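Type 3 secretion system regulator YopR (Yersinia pestis, PDB 1Z21) probably helps regulate assembly of the type III secretion injectisome, perhaps by controlling secretion or polymerisation of the needle subunit YscF, and contributes to pathogenesis. Local coordinates at residues V12-Q15 with Q16-A19; S49-P52 with A53-P57. One frame throughout, in Å; residues are numbered along the deposited sequence.

Contact 1. Residues V12-Q15 with Q16-A19; sequences VLWQ and QYYA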
loop_
_atom_site.group_PDB
_atom_site.type_symbol
_atom_site.label_atom_id
_atom_site.label_comp_id
_atom_site.label_asym_id
_atom_site.label_seq_id
_atom_site.Cartn_x
_atom_site.Cartn_y
_atom_site.Cartn_z
ATOM N N VAL A 12 -11.555 11.831 3.680
ATOM C CA VAL A 12 -11.468 12.424 5.025
ATOM C C VAL A 12 -10.220 11.917 5.760
ATOM O O VAL A 12 -9.539 12.678 6.456
ATOM C CB VAL A 12 -12.728 12.156 5.882
ATOM C CG1 VAL A 12 -12.559 12.741 7.298
ATOM C CG2 VAL A 12 -13.970 12.740 5.204
ATOM N N LEU A 13 -9.907 10.637 5.592
ATOM C CA LEU A 13 -8.712 10.055 6.186
ATOM C C LEU A 13 -7.460 10.747 5.659
ATOM O O LEU A 13 -6.574 11.105 6.426
ATOM C CB LEU A 13 -8.636 8.549 5.910
ATOM C CG LEU A 13 -9.477 7.657 6.816
ATOM C CD1 LEU A 13 -9.713 6.285 6.202
ATOM C CD2 LEU A 13 -8.824 7.517 8.170
ATOM N N TRP A 14 -7.380 10.928 4.344
ATOM C CA TRP A 14 -6.196 11.540 3.755
ATOM C C TRP A 14 -6.077 12.991 4.216
ATOM O O TRP A 14 -4.971 13.468 4.453
ATOM C CB TRP A 14 -6.205 11.435 2.232
ATOM C CG TRP A 14 -5.729 10.101 1.710
ATOM C CD1 TRP A 14 -6.460 9.189 0.995
ATOM C CD2 TRP A 14 -4.419 9.536 1.846
ATOM N NE1 TRP A 14 -5.686 8.100 0.684
ATOM C CE2 TRP A 14 -4.432 8.280 1.202
ATOM C CE3 TRP A 14 -3.231 9.957 2.464
ATOM C CZ2 TRP A 14 -3.308 7.455 1.138
ATOM C CZ3 TRP A 14 -2.103 9.130 2.404
ATOM C CH2 TRP A 14 -2.154 7.891 1.747
ATOM N N GLN A 15 -7.214 13.671 4.353
ATOM C CA GLN A 15 -7.249 15.048 4.850
ATOM C C GLN A 15 -6.594 15.133 6.208
ATOM O O GLN A 15 -5.742 15.997 6.431
ATOM C CB GLN A 15 -8.687 15.575 4.946
ATOM C CG GLN A 15 -9.311 15.980 3.616
ATOM C CD GLN A 15 -10.821 16.146 3.713
ATOM O OE1 GLN A 15 -11.358 16.377 4.805
ATOM N NE2 GLN A 15 -11.513 16.011 2.581
ATOM N N GLN A 16 -6.990 14.238 7.109
ATOM C CA GLN A 16 -6.453 14.230 8.463
ATOM C C GLN A 16 -4.998 13.796 8.481
ATOM O O GLN A 16 -4.209 14.312 9.270
ATOM C CB GLN A 16 -7.279 13.346 9.407
ATOM C CG GLN A 16 -8.603 13.946 9.850
ATOM C CD GLN A 16 -8.465 15.313 10.505
ATOM O OE1 GLN A 16 -7.800 15.444 11.537
ATOM N NE2 GLN A 16 -9.085 16.330 9.902
ATOM N N TYR A 17 -4.628 12.861 7.611
ATOM C CA TYR A 17 -3.242 12.419 7.572
ATOM C C TYR A 17 -2.315 13.572 7.176
ATOM O O TYR A 17 -1.346 13.844 7.874
ATOM C CB TYR A 17 -3.043 11.247 6.612
ATOM C CG TYR A 17 -1.592 10.893 6.451
ATOM C CD1 TYR A 17 -0.900 10.262 7.472
ATOM C CD2 TYR A 17 -0.895 11.223 5.288
ATOM C CE1 TYR A 17 0.453 9.961 7.335
ATOM C CE2 TYR A 17 0.447 10.932 5.154
ATOM C CZ TYR A 17 1.109 10.304 6.178
ATOM O OH TYR A 17 2.437 10.006 6.039
ATOM N N TYR A 18 -2.612 14.244 6.069
ATOM C CA TYR A 18 -1.704 15.261 5.516
ATOM C C TYR A 18 -1.669 16.539 6.350
ATOM O O TYR A 18 -0.646 17.215 6.404
ATOM C CB TYR A 18 -2.071 15.604 4.070
ATOM C CG TYR A 18 -1.585 14.576 3.065
ATOM C CD1 TYR A 18 -0.252 14.195 3.016
ATOM C CD2 TYR A 18 -2.471 13.976 2.174
ATOM C CE1 TYR A 18 0.193 13.236 2.109
ATOM C CE2 TYR A 18 -2.038 13.027 1.259
ATOM C CZ TYR A 18 -0.712 12.655 1.230
ATOM O OH TYR A 18 -0.284 11.715 0.315
ATOM N N ALA A 19 -2.783 16.860 6.991
ATOM C CA ALA A 19 -2.847 18.015 7.883
ATOM C C ALA A 19 -1.953 17.782 9.098
ATOM O O ALA A 19 -1.220 18.700 9.520
ATOM C CB ALA A 19 -4.280 18.258 8.336
HETATM O O HOH W 1 -10.968 16.393 7.692
#
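From V12 to A19 the backbone winds through regular alpha-helix, the amides of Q16, Y17, Y18 and A19 bonding to the carbonyls of V12, L13, W14 and Q15; Y17 N to L13 O, at 2.9 Å, is the shortest of the four. W14, Y17 and Y18 bring three aromatic rings together along helix 6-19. Y18 reaches back one turn and lays CE2 3.5 Å from W14 CE3; the rings are nearly parallel, 20° between planes, but displaced, with centroids 5.4 Å apart, so little of one lies above the other. Y17 swings its ring the other way round CB, with CG opposite the backbone N (chi1 173°), and so CD2 comes to the edge of the indole, 3.8 Å from W14 CZ3, with the planes at 83°. The same Y17 CD2 sits over one face of the Y18 ring, toward its rim. W14 NE1 is hydrogen-bonded to D67, R72 makes a cation-pi contact with the indole, and K71 makes one with Y18. A water joins two neighbouring amides, donating to Q15 OE1 and accepting from Q16 NE2, 2.9 Å from each. Q16 bends at chi2 to reach that water, whereas Q15 does so with an extended chain. In this core domain of YopR the aromatic side of the helix faces helices 25-43 and 71-82: L31 and I76 touch the buried W14, and L28 touches Y17. The chemistry implies an indole whose rotation is probably restrained by its bond to D67 and the packed tyrosines, with water-bridged amides on exposed residues.

Contact 2. Residues S49-P52 with A53-P57; sequences SVVP and AIDLP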
loop_
_atom_site.group_PDB
_atom_site.type_symbol
_atom_site.label_atom_id
_atom_site.label_comp_id
_atom_site.label_asym_id
_atom_site.label_seq_id
_atom_site.Cartn_x
_atom_site.Cartn_y
_atom_site.Cartn_z
ATOM N N SER A 49 10.558 -16.826 -4.995
ATOM C CA SER A 49 11.064 -15.606 -5.620
ATOM C C SER A 49 9.985 -14.815 -6.326
ATOM O O SER A 49 9.130 -15.373 -7.016
ATOM C CB SER A 49 12.166 -15.946 -6.628
ATOM O OG SER A 49 13.161 -16.745 -6.023
ATOM N N VAL A 50 10.051 -13.500 -6.170
ATOM C CA VAL A 50 9.142 -12.600 -6.844
ATOM C C VAL A 50 9.380 -12.622 -8.343
ATOM O O VAL A 50 10.468 -12.958 -8.810
ATOM C CB VAL A 50 9.244 -11.155 -6.320
ATOM C CG1 VAL A 50 8.931 -11.112 -4.821
ATOM C CG2 VAL A 50 10.618 -10.536 -6.631
ATOM N N VAL A 51 8.338 -12.272 -9.085
ATOM C CA VAL A 51 8.368 -12.273 -10.537
ATOM C C VAL A 51 7.948 -10.877 -10.975
ATOM O O VAL A 51 6.764 -10.641 -11.199
ATOM C CB VAL A 51 7.378 -13.295 -11.125
ATOM C CG1 VAL A 51 7.560 -13.409 -12.634
ATOM C CG2 VAL A 51 7.526 -14.643 -10.461
ATOM N N PRO A 52 8.896 -9.948 -11.064
ATOM C CA PRO A 52 8.570 -8.529 -11.289
ATOM C C PRO A 52 7.593 -8.227 -12.432
ATOM O O PRO A 52 6.656 -7.456 -12.243
ATOM C CB PRO A 52 9.934 -7.911 -11.586
ATOM C CG PRO A 52 10.888 -8.751 -10.845
ATOM C CD PRO A 52 10.347 -10.153 -10.910
ATOM N N ALA A 53 7.793 -8.820 -13.600
ATOM C CA ALA A 53 6.975 -8.492 -14.763
ATOM C C ALA A 53 5.504 -8.865 -14.587
ATOM O O ALA A 53 4.640 -8.289 -15.236
ATOM C CB ALA A 53 7.553 -9.140 -16.037
ATOM N N ILE A 54 5.240 -9.820 -13.698
ATOM C CA ILE A 54 3.903 -10.306 -13.396
ATOM C C ILE A 54 3.335 -9.654 -12.132
ATOM O O ILE A 54 2.206 -9.168 -12.129
ATOM C CB ILE A 54 3.960 -11.836 -13.218
ATOM C CG1 ILE A 54 4.427 -12.505 -14.515
ATOM C CG2 ILE A 54 2.631 -12.387 -12.742
ATOM C CD1 ILE A 54 3.486 -12.371 -15.667
ATOM N N ASP A 55 4.140 -9.629 -11.078
ATOM C CA ASP A 55 3.687 -9.244 -9.751
ATOM C C ASP A 55 3.545 -7.736 -9.571
ATOM O O ASP A 55 2.680 -7.284 -8.830
ATOM C CB ASP A 55 4.642 -9.766 -8.680
ATOM C CG ASP A 55 4.603 -11.271 -8.527
ATOM O OD1 ASP A 55 3.602 -11.904 -8.918
ATOM O OD2 ASP A 55 5.545 -11.890 -7.990
ATOM N N LEU A 56 4.413 -6.958 -10.197
ATOM C CA LEU A 56 4.352 -5.511 -10.017
ATOM C C LEU A 56 3.099 -4.908 -10.633
ATOM O O LEU A 56 2.444 -4.117 -9.977
ATOM C CB LEU A 56 5.627 -4.819 -10.492
ATOM C CG LEU A 56 6.823 -5.088 -9.570
ATOM C CD1 LEU A 56 8.117 -4.564 -10.169
ATOM C CD2 LEU A 56 6.603 -4.489 -8.178
ATOM N N PRO A 57 2.744 -5.249 -11.875
ATOM C CA PRO A 57 1.449 -4.829 -12.420
ATOM C C PRO A 57 0.262 -5.215 -11.549
ATOM O O PRO A 57 -0.656 -4.411 -11.413
ATOM C CB PRO A 57 1.396 -5.541 -13.769
ATOM C CG PRO A 57 2.797 -5.636 -14.165
ATOM C CD PRO A 57 3.552 -5.949 -12.893
#
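V51 O takes two backbone amides at once, D55 N at 2.8 Å and I54 N at 3.0 Å. The D55 bond is nearly straight, N-H...O 168°, and comes almost along the C=O axis; the I54 amide is more bent and lies above the carbonyl plane. In return, V51 N gives its hydrogen to D55 OD2 at 3.0 Å, meeting the oxygen from above the carboxylate plane. The aspartate can reach back because CG stands beside its own backbone N (chi1 -69°), with CB packed against V51 O. V51 holds the N-cap position of helix 52-66; its apolar side chain offers no acceptor to the first turn, while D55, four residues on, sends its carboxylate back to the V51 amide. D55 OD2 also bonds to the hydroxyl of Y95, tying this helix start to helix 94-107. P52 opens the helix, and its carbonyl O accepts L56 N at 3.1 Å; P57, lacking an N-H, cannot continue the ladder and kinks the helix. Apolar groups line the turn: V51 CG1 lies alongside I54 CG1, 3.8 Å away, and P52 CB meets L56 CD1 at 4.1 Å. L56 rests on I106, and V50 on L99 and K102.

Both contacts are local, within one stretch of chain, and they lie on opposite sides of the five-helix core domain, their centres 31 Å apart and nearest atoms about 17 Å apart. Contact 1 belongs to the surface, apart from its buried tryptophan, and stays inside helix 6-19; contact 2 is partly buried and joins a loop to the start of helix 52-66. They share no helix: the first leans on helices 25-43 and 71-82, the second on helix 94-107. Contact 1 adds aromatic packing and a water bridge to an uninterrupted helix ladder, while contact 2 joins a helix's first main-chain bonds to a carboxylate, and prolines shape its backbone.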